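Local coordinates for protein isoflavone reductase (Medicago sativa, PDB 2GAS) that catalyses the NADPH-dependent reduction of 2'-hydroxyformononetin to (3R)-vestitone on the way to the alfalfa phytoalexin medicarpin, at residues 4-9 with 75-80. Numbering follows the deposited sequence.
Sequences KILILG and KQVDIV
K4 grips the turn leading into strand 79-82 with both its backbone and its side chain. Its carbonyl O accepts two N-H groups, from D78 and, at 3.0 Å to I79 N, almost head-on. The D78 carboxylate answers with OD1, whose anti lone pair takes K4 N at 2.9 Å in a nearly straight bond. The K4 chain bends at chi3 (-66°), which brings NZ within 2.9 Å of Q76 O, well above that carbonyl's plane; a water links the ammonium to K75 O. A methionine in place of K4 would probably leave Q76 O and this water without their charged donor and the turn less firmly tied down. Beyond the turn the parallel strands pair regularly, with L6 N bonded to I79 O at 2.8 Å. I5 and I79 lie side by side on one face, CG1 against CB. On the face of L6 and V80, L6 CB meets CG2 of V77, from the preceding turn, at 3.7 Å, the two side chains roughly perpendicular, and L8 CD1 reaches V80 CG1 under helix 92-102. Strands 5-8 and 79-82 are thus adjacent in a 3-2-1-4-5 Rossmann sheet, the first running into the glycine-rich loop that begins at G9 and probably binds NADP(+).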
# COMPACT_ATOMS: atom_id res chain seq x y z
N LYS A 4 -0.52 20.97 -5.35
CA LYS A 4 0.51 20.42 -6.22
C LYS A 4 1.02 19.19 -5.48
O LYS A 4 1.50 19.29 -4.36
CB LYS A 4 1.63 21.45 -6.41
CG LYS A 4 1.19 22.67 -7.21
CD LYS A 4 2.30 23.71 -7.33
CE LYS A 4 2.64 24.31 -5.97
NZ LYS A 4 3.66 25.40 -6.09
N ILE A 5 0.91 18.03 -6.13
CA ILE A 5 1.31 16.76 -5.53
C ILE A 5 2.57 16.15 -6.14
O ILE A 5 2.65 15.92 -7.35
CB ILE A 5 0.14 15.74 -5.65
CG1 ILE A 5 -1.12 16.32 -5.00
CG2 ILE A 5 0.52 14.41 -4.98
CD1 ILE A 5 -2.35 15.45 -5.14
N LEU A 6 3.55 15.87 -5.28
CA LEU A 6 4.81 15.26 -5.69
C LEU A 6 4.84 13.80 -5.26
O LEU A 6 4.63 13.49 -4.09
CB LEU A 6 5.99 15.99 -5.04
CG LEU A 6 7.37 15.35 -5.25
CD1 LEU A 6 7.72 15.33 -6.74
CD2 LEU A 6 8.42 16.13 -4.46
N ILE A 7 5.11 12.92 -6.21
CA ILE A 7 5.17 11.49 -5.93
C ILE A 7 6.60 10.97 -5.99
O ILE A 7 7.26 11.07 -7.03
CB ILE A 7 4.33 10.67 -6.94
CG1 ILE A 7 2.86 11.08 -6.85
CG2 ILE A 7 4.51 9.17 -6.69
CD1 ILE A 7 2.29 11.01 -5.46
N LEU A 8 7.08 10.43 -4.87
CA LEU A 8 8.41 9.84 -4.81
C LEU A 8 8.17 8.36 -5.12
O LEU A 8 7.16 7.79 -4.69
CB LEU A 8 9.00 10.02 -3.41
CG LEU A 8 8.92 11.45 -2.86
CD1 LEU A 8 9.50 11.49 -1.45
CD2 LEU A 8 9.67 12.41 -3.76
N GLY A 9 9.08 7.74 -5.87
CA GLY A 9 8.93 6.35 -6.27
C GLY A 9 7.78 6.26 -7.27
O GLY A 9 7.01 5.31 -7.27
N LYS A 75 10.13 22.22 -2.42
CA LYS A 75 9.72 23.62 -2.34
C LYS A 75 8.74 24.01 -3.44
O LYS A 75 8.05 25.02 -3.34
CB LYS A 75 10.95 24.54 -2.42
CG LYS A 75 11.71 24.68 -1.12
CD LYS A 75 12.93 25.57 -1.33
CE LYS A 75 13.39 26.17 -0.02
NZ LYS A 75 12.37 27.11 0.53
N GLN A 76 8.67 23.19 -4.48
CA GLN A 76 7.79 23.48 -5.61
C GLN A 76 6.39 22.88 -5.49
O GLN A 76 5.53 23.16 -6.32
CB GLN A 76 8.43 22.99 -6.91
CG GLN A 76 9.76 23.64 -7.22
CD GLN A 76 10.44 23.02 -8.43
OE1 GLN A 76 9.95 23.11 -9.55
NE2 GLN A 76 11.57 22.37 -8.19
N VAL A 77 6.15 22.08 -4.46
CA VAL A 77 4.85 21.44 -4.29
C VAL A 77 4.21 21.67 -2.93
O VAL A 77 4.78 22.33 -2.06
CB VAL A 77 4.98 19.92 -4.52
CG1 VAL A 77 5.54 19.65 -5.91
CG2 VAL A 77 5.89 19.31 -3.45
N ASP A 78 3.01 21.13 -2.76
CA ASP A 78 2.24 21.27 -1.52
C ASP A 78 2.15 19.95 -0.75
O ASP A 78 2.20 19.94 0.48
CB ASP A 78 0.82 21.73 -1.83
CG ASP A 78 0.78 23.07 -2.53
OD1 ASP A 78 0.22 23.15 -3.65
OD2 ASP A 78 1.30 24.04 -1.95
N ILE A 79 2.00 18.85 -1.48
CA ILE A 79 1.85 17.53 -0.88
C ILE A 79 2.93 16.57 -1.38
O ILE A 79 3.22 16.52 -2.57
CB ILE A 79 0.45 16.95 -1.20
CG1 ILE A 79 -0.62 17.91 -0.65
CG2 ILE A 79 0.30 15.56 -0.58
CD1 ILE A 79 -2.03 17.52 -1.02
N VAL A 80 3.51 15.82 -0.46
CA VAL A 80 4.56 14.87 -0.79
C VAL A 80 4.10 13.46 -0.43
O VAL A 80 3.70 13.20 0.70
CB VAL A 80 5.86 15.20 -0.01
CG1 VAL A 80 6.93 14.18 -0.34
CG2 VAL A 80 6.33 16.60 -0.34
O HOH W 1 5.04 25.25 -3.47